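Local coordinates for protein glyceraldehyde-3-phosphate dehydrogenase (Sulfolobus solfataricus, PDB 1B7G) that catalyses the NADP- or NAD-dependent oxidation and phosphorylation of D-glyceraldehyde 3-phosphate in glycolysis, preferring NADP and working as a homotetramer, at residues Asn140-Val151 against His219-Leu227; Glu241-Ser250 against Asn329-Ile340. The protein carries 1 engineered substitution. All coordinates share one frame; numbering follows the deposited sequence.

Contact 1: residues Asn140-Val151 against His219-Leu227; sequences NTTALLRTICTV and HMHFINITL. With SO4 (sulfate ion), chain C.
N140 sits between two histidines of strand 219-227, H219 and H221, where helix 139-152 lies on one face of the mixed sheet of the GAPDH catalytic domain. Helix and strand run in broadly the same direction, their axes 41° apart and 10.1 Å at closest approach. H221 donates from NE2 to N140 OD1 at 2.6 Å, and the N-H points almost straight at the oxygen (174°). The amide plane is turned 55° from the imidazole; OD1 stays nearly in the ring plane, and the donor stands above the carbonyl plane rather than on a lone pair. An asparagine suits this place because its two ends do different work: with OD1 engaged, the amide nitrogen donates to O2 of a bound sulfate (ND2 to O2, 2.9 Å) and lies over one face of the H219 ring. The backbone N of N140 grips the same anion through O3, at 2.8 Å, and S138, R166 and H193 complete the site, consistent with a phosphate pocket. H219 belongs to the catalytic site with C139, and its ND1 is bonded to the backbone N of R167. A phenylalanine in place of H221 would probably leave N140 OD1 without this donor and its amide freer to turn away from the anion. L144 sets CG against the edge of the H221 ring, 3.7 Å from ND1. Beyond it the meeting is apolar. T147 spends its hydroxyl on A143 O within the helix; its CG2, anti to the backbone N, therefore faces the sheet and meets I223 CD1 tip to tip. At the far end V151 crosses L227 at about a right angle, CG1 lying 3.7 Å from CD2 of that leucine.

Contact 2: residues Glu241-Ser250 against Asn329-Ile340; sequences ENTPRIVLIS and NESLGILKGYLI
E241 lies at the edge of the Y338 ring, its OE2 3.5 Å from CE2, and its backbone O receives a CA-H...O contact from G337, whose positive phi (75°) suits a glycine. Beyond N242, whose O shares a water with K336 NZ, a type II turn runs from T243 to I246. P244 fits the turn's second position and rests its CB on N329 ND2. R245 bonds through its backbone N to L335 O, and its extended side chain crosses N329, gripping OD1 side-on with NE and NH2, both at 3.0 Å. The two planes stand 79° apart: NE uses an in-plane lone pair, NH2 comes from above the amide. D310 and E307 form salt bridges with the guanidinium, and probably offset its charge. V247, branched at CB, lays CG1 on L335 CB and CG2 on L339 CB. L248 makes the single beta bridge with Y338: its N donates to G337 O and its O accepts from L339 N, each at 2.8 Å. Its CB also sits over the tyrosine face, a CH-pi contact 3.8 Å from the centroid. I249 packs CD1 on L339 CD2, and S250 closes on the C-terminal carboxylate, N to I340 O and OG to OXT, both 2.8 Å. I340 also packs on Y38 of the second subunit. The C-terminal tail thus runs beside strand 246-249, which pairs with strand 278-288 and is covered at I249 by helix 258-267.

In the fold
Contact 1 and contact 2 come in series along the chain, the first closing before the second opens, with centres about 16 Å apart. Both reach the mixed sheet of the catalytic domain: strand 219-227 lies well inside it, whereas strand 246-249 is an outermost strand within this chain, separated from it by strands 291-298 and 278-288. Helix 139-152 joins the two contacts, for R146 NH1 probably bonds to R245 O and T150 packs against T243 and I246. The nucleophile region and the C-terminal tail are tied to one framework: contact 1, whose N140 and H219 end belongs to the catalytic and anion-binding site, and contact 2 away from it, where the tail runs along the outermost strand.

Contact 1: residues Asn140-Val151 against His219-Leu227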
loop_
_atom_site.group_PDB
_atom_site.type_symbol
_atom_site.label_atom_id
_atom_site.label_comp_id
_atom_site.label_asym_id
_atom_site.label_seq_id
_atom_site.Cartn_x
_atom_site.Cartn_y
_atom_site.Cartn_z
ATOM N N ASN A 140 19.295 -3.985 5.207
ATOM C CA ASN A 140 19.399 -4.968 6.305
ATOM C C ASN A 140 20.606 -4.664 7.171
ATOM O O ASN A 140 20.562 -4.933 8.368
ATOM C CB ASN A 140 19.442 -6.397 5.717
ATOM C CG ASN A 140 18.036 -6.815 5.289
ATOM O OD1 ASN A 140 17.080 -6.631 6.040
ATOM N ND2 ASN A 140 17.891 -7.368 4.107
ATOM N N THR A 141 21.642 -3.998 6.610
ATOM C CA THR A 141 22.785 -3.653 7.467
ATOM C C THR A 141 22.330 -2.600 8.476
ATOM O O THR A 141 22.688 -2.588 9.653
ATOM C CB THR A 141 23.956 -3.111 6.645
ATOM O OG1 THR A 141 24.278 -4.026 5.585
ATOM C CG2 THR A 141 25.198 -2.944 7.530
ATOM N N THR A 142 21.522 -1.643 7.961
ATOM C CA THR A 142 20.974 -0.606 8.845
ATOM C C THR A 142 20.195 -1.182 9.996
ATOM O O THR A 142 20.296 -0.718 11.139
ATOM C CB THR A 142 20.096 0.381 8.065
ATOM O OG1 THR A 142 20.869 1.065 7.063
ATOM C CG2 THR A 142 19.486 1.440 8.981
ATOM N N ALA A 143 19.313 -2.180 9.718
ATOM C CA ALA A 143 18.476 -2.719 10.778
ATOM C C ALA A 143 19.353 -3.429 11.825
ATOM O O ALA A 143 19.102 -3.270 13.004
ATOM C CB ALA A 143 17.434 -3.678 10.182
ATOM N N LEU A 144 20.409 -4.088 11.371
ATOM C CA LEU A 144 21.320 -4.758 12.336
ATOM C C LEU A 144 22.058 -3.711 13.205
ATOM O O LEU A 144 22.170 -3.870 14.408
ATOM C CB LEU A 144 22.309 -5.592 11.550
ATOM C CG LEU A 144 21.919 -6.992 11.027
ATOM C CD1 LEU A 144 22.856 -7.359 9.893
ATOM C CD2 LEU A 144 22.011 -8.027 12.147
ATOM N N LEU A 145 22.553 -2.623 12.605
ATOM C CA LEU A 145 23.230 -1.568 13.345
ATOM C C LEU A 145 22.345 -0.851 14.344
ATOM O O LEU A 145 22.779 -0.670 15.492
ATOM C CB LEU A 145 23.870 -0.538 12.391
ATOM C CG LEU A 145 25.079 -1.142 11.649
ATOM C CD1 LEU A 145 25.496 -0.252 10.493
ATOM C CD2 LEU A 145 26.186 -1.396 12.673
ATOM N N ARG A 146 21.103 -0.523 13.995
ATOM C CA ARG A 146 20.225 0.130 14.949
ATOM C C ARG A 146 20.006 -0.793 16.161
ATOM O O ARG A 146 19.897 -0.301 17.263
ATOM C CB ARG A 146 18.860 0.517 14.408
ATOM C CG ARG A 146 18.951 1.496 13.202
ATOM C CD ARG A 146 17.475 1.939 12.976
ATOM N NE ARG A 146 17.425 2.862 11.835
ATOM C CZ ARG A 146 16.352 2.972 11.044
ATOM N NH1 ARG A 146 15.239 2.286 11.316
ATOM N NH2 ARG A 146 16.424 3.815 10.028
ATOM N N THR A 147 19.785 -2.086 15.874
ATOM C CA THR A 147 19.536 -3.021 16.979
ATOM C C THR A 147 20.802 -3.189 17.824
ATOM O O THR A 147 20.677 -3.058 19.033
ATOM C CB THR A 147 19.079 -4.394 16.405
ATOM O OG1 THR A 147 17.960 -4.149 15.532
ATOM C CG2 THR A 147 18.750 -5.356 17.508
ATOM N N ILE A 148 21.955 -3.374 17.238
ATOM C CA ILE A 148 23.218 -3.556 17.968
ATOM C C ILE A 148 23.646 -2.297 18.735
ATOM O O ILE A 148 23.965 -2.362 19.936
ATOM C CB ILE A 148 24.356 -3.960 17.019
ATOM C CG1 ILE A 148 24.156 -5.281 16.275
ATOM C CG2 ILE A 148 25.667 -4.021 17.821
ATOM C CD1 ILE A 148 25.122 -5.456 15.108
ATOM N N CYS A 149 23.619 -1.120 18.115
ATOM C CA CYS A 149 24.001 0.110 18.873
ATOM C C CYS A 149 23.025 0.445 19.966
ATOM O O CYS A 149 23.450 0.725 21.114
ATOM C CB CYS A 149 24.284 1.265 17.937
ATOM S SG CYS A 149 25.596 0.982 16.774
ATOM N N THR A 150 21.736 0.107 19.841
ATOM C CA THR A 150 20.797 0.252 20.931
ATOM C C THR A 150 21.013 -0.773 22.051
ATOM O O THR A 150 20.984 -0.367 23.238
ATOM C CB THR A 150 19.324 0.141 20.469
ATOM O OG1 THR A 150 19.127 1.117 19.434
ATOM C CG2 THR A 150 18.344 0.313 21.604
ATOM N N VAL A 151 21.188 -2.055 21.761
ATOM C CA VAL A 151 21.346 -3.082 22.790
ATOM C C VAL A 151 22.614 -2.861 23.612
ATOM O O VAL A 151 22.655 -3.142 24.814
ATOM C CB VAL A 151 21.322 -4.510 22.227
ATOM C CG1 VAL A 151 21.791 -5.558 23.222
ATOM C CG2 VAL A 151 19.858 -4.881 21.801
ATOM N N HIS A 219 11.760 -7.887 4.634
ATOM C CA HIS A 219 12.750 -8.846 5.058
ATOM C C HIS A 219 12.467 -9.211 6.510
ATOM O O HIS A 219 11.797 -8.435 7.201
ATOM C CB HIS A 219 14.142 -8.205 5.060
ATOM C CG HIS A 219 14.608 -7.634 3.773
ATOM N ND1 HIS A 219 14.686 -8.341 2.607
ATOM C CD2 HIS A 219 15.052 -6.383 3.462
ATOM C CE1 HIS A 219 15.181 -7.610 1.643
ATOM N NE2 HIS A 219 15.428 -6.386 2.159
ATOM N N MET A 220 13.114 -10.285 6.983
ATOM C CA MET A 220 13.112 -10.638 8.365
ATOM C C MET A 220 14.502 -11.074 8.819
ATOM O O MET A 220 15.280 -11.706 8.100
ATOM C CB MET A 220 12.095 -11.697 8.844
ATOM C CG MET A 220 10.718 -11.096 9.140
ATOM S SD MET A 220 9.561 -12.238 9.867
ATOM C CE MET A 220 10.172 -12.235 11.584
ATOM N N HIS A 221 14.809 -10.703 10.088
ATOM C CA HIS A 221 16.075 -11.111 10.682
ATOM C C HIS A 221 15.851 -11.999 11.917
ATOM O O HIS A 221 14.972 -11.820 12.691
ATOM C CB HIS A 221 16.990 -9.958 11.149
ATOM C CG HIS A 221 17.415 -9.032 10.040
ATOM N ND1 HIS A 221 18.593 -8.288 10.126
ATOM C CD2 HIS A 221 16.853 -8.726 8.869
ATOM C CE1 HIS A 221 18.700 -7.582 8.975
ATOM N NE2 HIS A 221 17.653 -7.816 8.242
ATOM N N PHE A 222 16.807 -12.930 12.089
ATOM C CA PHE A 222 16.684 -13.824 13.271
ATOM C C PHE A 222 18.052 -13.799 13.943
ATOM O O PHE A 222 19.050 -14.082 13.267
ATOM C CB PHE A 222 16.291 -15.236 12.860
ATOM C CG PHE A 222 14.986 -15.286 12.097
ATOM C CD1 PHE A 222 13.783 -15.241 12.775
ATOM C CD2 PHE A 222 14.974 -15.307 10.715
ATOM C CE1 PHE A 222 12.583 -15.255 12.072
ATOM C CE2 PHE A 222 13.778 -15.315 10.006
ATOM C CZ PHE A 222 12.582 -15.293 10.694
ATOM N N ILE A 223 18.102 -13.218 15.138
ATOM C CA ILE A 223 19.442 -12.887 15.625
ATOM C C ILE A 223 19.762 -13.388 17.023
ATOM O O ILE A 223 18.923 -13.704 17.813
ATOM C CB ILE A 223 19.732 -11.372 15.638
ATOM C CG1 ILE A 223 18.826 -10.734 16.694
ATOM C CG2 ILE A 223 19.545 -10.707 14.286
ATOM C CD1 ILE A 223 19.409 -9.386 17.133
ATOM N N ASN A 224 21.073 -13.581 17.150
ATOM C CA ASN A 224 21.612 -14.096 18.409
ATOM C C ASN A 224 22.782 -13.170 18.794
ATOM O O ASN A 224 23.774 -13.133 18.093
ATOM C CB ASN A 224 22.080 -15.527 18.227
ATOM C CG ASN A 224 22.760 -16.084 19.471
ATOM O OD1 ASN A 224 23.713 -15.557 20.058
ATOM N ND2 ASN A 224 22.244 -17.225 19.915
ATOM N N ILE A 225 22.577 -12.524 19.941
ATOM C CA ILE A 225 23.602 -11.567 20.404
ATOM C C ILE A 225 24.233 -12.117 21.690
ATOM O O ILE A 225 23.557 -12.667 22.553
ATOM C CB ILE A 225 22.952 -10.200 20.703
ATOM C CG1 ILE A 225 22.369 -9.520 19.450
ATOM C CG2 ILE A 225 23.955 -9.236 21.358
ATOM C CD1 ILE A 225 21.417 -8.386 19.829
ATOM N N THR A 226 25.579 -11.979 21.773
ATOM C CA THR A 226 26.233 -12.355 23.031
ATOM C C THR A 226 26.774 -11.063 23.671
ATOM O O THR A 226 27.412 -10.296 22.949
ATOM C CB THR A 226 27.408 -13.329 22.840
ATOM O OG1 THR A 226 26.931 -14.449 22.125
ATOM C CG2 THR A 226 27.982 -13.742 24.200
ATOM N N LEU A 227 26.340 -10.778 24.875
ATOM C CA LEU A 227 26.725 -9.559 25.586
ATOM C C LEU A 227 27.896 -9.791 26.547
ATOM O O LEU A 227 28.208 -10.916 26.944
ATOM C CB LEU A 227 25.528 -9.052 26.411
ATOM C CG LEU A 227 24.230 -8.883 25.612
ATOM C CD1 LEU A 227 23.063 -8.562 26.515
ATOM C CD2 LEU A 227 24.422 -7.825 24.537
HETATM S S SO4 C . 20.532 -5.972 1.831
HETATM O O1 SO4 C . 20.283 -5.914 0.396
HETATM O O2 SO4 C . 20.138 -7.394 2.351
HETATM O O3 SO4 C . 19.794 -5.046 2.685
HETATM O O4 SO4 C . 21.984 -5.776 1.989
#

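Contact 2: residues Glu241-Ser250 against Asn329-Ile340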
loop_
_atom_site.group_PDB
_atom_site.type_symbol
_atom_site.label_atom_id
_atom_site.label_comp_id
_atom_site.label_asym_id
_atom_site.label_seq_id
_atom_site.Cartn_x
_atom_site.Cartn_y
_atom_site.Cartn_z
ATOM N N GLU A 241 11.945 -0.584 23.684
ATOM C CA GLU A 241 10.686 0.103 23.732
ATOM C C GLU A 241 10.771 1.621 23.732
ATOM O O GLU A 241 9.751 2.283 23.562
ATOM C CB GLU A 241 9.908 -0.329 25.005
ATOM C CG GLU A 241 8.415 -0.083 24.895
ATOM C CD GLU A 241 7.639 -0.681 26.065
ATOM O OE1 GLU A 241 8.200 -1.577 26.733
ATOM O OE2 GLU A 241 6.471 -0.260 26.285
ATOM N N ASN A 242 11.961 2.205 23.796
ATOM C CA ASN A 242 12.147 3.646 23.909
ATOM C C ASN A 242 13.195 4.203 22.983
ATOM O O ASN A 242 14.009 5.079 23.336
ATOM C CB ASN A 242 12.579 3.929 25.377
ATOM C CG ASN A 242 11.358 3.830 26.272
ATOM O OD1 ASN A 242 10.536 4.746 26.187
ATOM N ND2 ASN A 242 11.212 2.733 27.019
ATOM N N THR A 243 13.233 3.711 21.746
ATOM C CA THR A 243 14.250 4.191 20.798
ATOM C C THR A 243 13.603 4.465 19.465
ATOM O O THR A 243 13.160 3.517 18.749
ATOM C CB THR A 243 15.366 3.138 20.607
ATOM O OG1 THR A 243 15.913 2.734 21.854
ATOM C CG2 THR A 243 16.465 3.594 19.677
ATOM N N PRO A 244 13.521 5.705 19.034
ATOM C CA PRO A 244 13.089 6.003 17.689
ATOM C C PRO A 244 13.885 5.244 16.629
ATOM O O PRO A 244 15.077 5.307 16.569
ATOM C CB PRO A 244 13.281 7.504 17.551
ATOM C CG PRO A 244 13.241 8.016 18.954
ATOM C CD PRO A 244 13.907 6.926 19.773
ATOM N N ARG A 245 13.100 4.711 15.663
ATOM C CA ARG A 245 13.640 3.972 14.547
ATOM C C ARG A 245 13.595 2.442 14.787
ATOM O O ARG A 245 13.890 1.659 13.920
ATOM C CB ARG A 245 14.962 4.476 14.016
ATOM C CG ARG A 245 14.803 5.821 13.319
ATOM C CD ARG A 245 16.083 6.344 12.683
ATOM N NE ARG A 245 15.951 7.827 12.611
ATOM C CZ ARG A 245 16.864 8.600 12.056
ATOM N NH1 ARG A 245 17.930 8.078 11.472
ATOM N NH2 ARG A 245 16.682 9.923 12.070
ATOM N N ILE A 246 13.076 2.130 15.954
ATOM C CA ILE A 246 12.821 0.762 16.389
ATOM C C ILE A 246 11.405 0.744 16.947
ATOM O O ILE A 246 11.060 1.591 17.788
ATOM C CB ILE A 246 13.783 0.245 17.453
ATOM C CG1 ILE A 246 15.208 0.083 16.909
ATOM C CG2 ILE A 246 13.306 -1.111 18.015
ATOM C CD1 ILE A 246 16.255 -0.249 17.986
ATOM N N VAL A 247 10.559 -0.157 16.482
ATOM C CA VAL A 247 9.225 -0.285 17.088
ATOM C C VAL A 247 9.054 -1.741 17.581
ATOM O O VAL A 247 9.738 -2.637 17.091
ATOM C CB VAL A 247 8.069 0.087 16.171
ATOM C CG1 VAL A 247 8.024 1.595 15.920
ATOM C CG2 VAL A 247 8.096 -0.658 14.839
ATOM N N LEU A 248 8.117 -1.962 18.466
ATOM C CA LEU A 248 7.851 -3.294 18.996
ATOM C C LEU A 248 6.489 -3.733 18.427
ATOM O O LEU A 248 5.629 -2.877 18.175
ATOM C CB LEU A 248 7.829 -3.343 20.518
ATOM C CG LEU A 248 9.185 -3.164 21.218
ATOM C CD1 LEU A 248 9.039 -3.185 22.726
ATOM C CD2 LEU A 248 10.184 -4.254 20.801
ATOM N N ILE A 249 6.400 -5.015 18.140
ATOM C CA ILE A 249 5.150 -5.625 17.635
ATOM C C ILE A 249 4.701 -6.662 18.675
ATOM O O ILE A 249 5.425 -7.657 18.900
ATOM C CB ILE A 249 5.431 -6.398 16.333
ATOM C CG1 ILE A 249 6.138 -5.569 15.289
ATOM C CG2 ILE A 249 4.150 -7.055 15.787
ATOM C CD1 ILE A 249 5.518 -4.308 14.771
ATOM N N SER A 250 3.598 -6.430 19.330
ATOM C CA SER A 250 3.037 -7.317 20.331
ATOM C C SER A 250 2.279 -8.464 19.663
ATOM O O SER A 250 2.096 -8.476 18.453
ATOM C CB SER A 250 2.084 -6.536 21.255
ATOM O OG SER A 250 0.807 -6.338 20.661
ATOM N N ASN A 329 13.295 12.736 12.629
ATOM C CA ASN A 329 12.259 11.974 13.267
ATOM C C ASN A 329 10.894 12.635 13.304
ATOM O O ASN A 329 9.885 12.005 12.930
ATOM C CB ASN A 329 12.674 11.515 14.668
ATOM C CG ASN A 329 13.756 10.421 14.551
ATOM O OD1 ASN A 329 14.032 9.896 13.482
ATOM N ND2 ASN A 329 14.408 10.167 15.661
ATOM N N GLU A 330 10.851 13.884 13.777
ATOM C CA GLU A 330 9.573 14.569 13.899
ATOM C C GLU A 330 8.957 14.809 12.536
ATOM O O GLU A 330 7.783 14.599 12.324
ATOM C CB GLU A 330 9.769 15.931 14.626
ATOM C CG GLU A 330 8.457 16.550 15.069
ATOM C CD GLU A 330 7.632 17.280 14.053
ATOM O OE1 GLU A 330 8.151 17.771 13.018
ATOM O OE2 GLU A 330 6.394 17.391 14.279
ATOM N N SER A 331 9.765 15.331 11.594
ATOM C CA SER A 331 9.218 15.676 10.307
ATOM C C SER A 331 8.747 14.447 9.514
ATOM O O SER A 331 7.950 14.627 8.573
ATOM C CB SER A 331 10.227 16.444 9.457
ATOM O OG SER A 331 11.391 15.675 9.185
ATOM N N LEU A 332 9.383 13.281 9.729
ATOM C CA LEU A 332 9.012 12.143 8.846
ATOM C C LEU A 332 8.045 11.212 9.536
ATOM O O LEU A 332 7.764 10.123 9.004
ATOM C CB LEU A 332 10.278 11.392 8.437
ATOM C CG LEU A 332 11.279 12.195 7.586
ATOM C CD1 LEU A 332 12.424 11.285 7.161
ATOM C CD2 LEU A 332 10.605 12.761 6.340
ATOM N N GLY A 333 7.661 11.582 10.744
ATOM C CA GLY A 333 6.731 10.820 11.554
ATOM C C GLY A 333 7.298 9.473 11.989
ATOM O O GLY A 333 6.560 8.486 11.993
ATOM N N ILE A 334 8.555 9.451 12.408
ATOM C CA ILE A 334 9.220 8.221 12.834
ATOM C C ILE A 334 8.705 7.833 14.211
ATOM O O ILE A 334 8.420 8.689 15.045
ATOM C CB ILE A 334 10.744 8.388 12.830
ATOM C CG1 ILE A 334 11.307 8.707 11.447
ATOM C CG2 ILE A 334 11.465 7.172 13.406
ATOM C CD1 ILE A 334 10.825 7.810 10.317
ATOM N N LEU A 335 8.489 6.547 14.450
ATOM C CA LEU A 335 7.939 6.101 15.720
ATOM C C LEU A 335 8.911 5.431 16.656
ATOM O O LEU A 335 9.969 4.984 16.272
ATOM C CB LEU A 335 6.816 5.075 15.375
ATOM C CG LEU A 335 5.695 5.598 14.480
ATOM C CD1 LEU A 335 4.777 4.435 14.043
ATOM C CD2 LEU A 335 4.884 6.672 15.208
ATOM N N LYS A 336 8.475 5.198 17.888
ATOM C CA LYS A 336 9.210 4.368 18.846
ATOM C C LYS A 336 8.115 3.636 19.639
ATOM O O LYS A 336 6.946 3.926 19.395
ATOM C CB LYS A 336 10.109 5.173 19.802
ATOM C CG LYS A 336 9.234 6.044 20.735
ATOM C CD LYS A 336 10.113 6.781 21.756
ATOM C CE LYS A 336 9.132 7.740 22.512
ATOM N NZ LYS A 336 9.915 8.419 23.594
ATOM N N GLY A 337 8.458 2.740 20.536
ATOM C CA GLY A 337 7.498 2.038 21.366
ATOM C C GLY A 337 6.771 0.964 20.543
ATOM O O GLY A 337 7.289 0.510 19.517
ATOM N N TYR A 338 5.571 0.605 20.951
ATOM C CA TYR A 338 4.759 -0.369 20.247
ATOM C C TYR A 338 4.093 0.215 19.021
ATOM O O TYR A 338 3.474 1.290 19.053
ATOM C CB TYR A 338 3.725 -1.036 21.170
ATOM C CG TYR A 338 4.327 -2.118 22.046
ATOM C CD1 TYR A 338 4.455 -3.434 21.581
ATOM C CD2 TYR A 338 4.761 -1.829 23.343
ATOM C CE1 TYR A 338 5.011 -4.417 22.393
ATOM C CE2 TYR A 338 5.326 -2.800 24.140
ATOM C CZ TYR A 338 5.444 -4.093 23.658
ATOM O OH TYR A 338 6.002 -5.048 24.456
ATOM N N LEU A 339 4.259 -0.473 17.877
ATOM C CA LEU A 339 3.557 -0.054 16.670
ATOM C C LEU A 339 2.132 -0.649 16.745
ATOM O O LEU A 339 1.146 -0.062 16.339
ATOM C CB LEU A 339 4.232 -0.558 15.398
ATOM C CG LEU A 339 3.425 -0.363 14.108
ATOM C CD1 LEU A 339 3.323 1.158 13.791
ATOM C CD2 LEU A 339 4.076 -1.086 12.942
ATOM N N ILE A 340 2.103 -1.879 17.230
ATOM C CA ILE A 340 0.879 -2.676 17.305
ATOM C C ILE A 340 1.138 -3.870 18.198
ATOM O O ILE A 340 2.301 -4.063 18.664
ATOM C CB ILE A 340 0.404 -3.098 15.900
ATOM C CG1 ILE A 340 -1.027 -3.625 15.913
ATOM C CG2 ILE A 340 1.335 -4.160 15.298
ATOM C CD1 ILE A 340 -2.068 -2.604 16.340
ATOM O OXT ILE A 340 0.188 -4.597 18.558
HETATM O O HOH W 1 13.064 7.838 23.996
HETATM O O HOH W 2 11.436 1.897 20.604
HETATM O O HOH W 3 -0.509 -7.642 17.552
#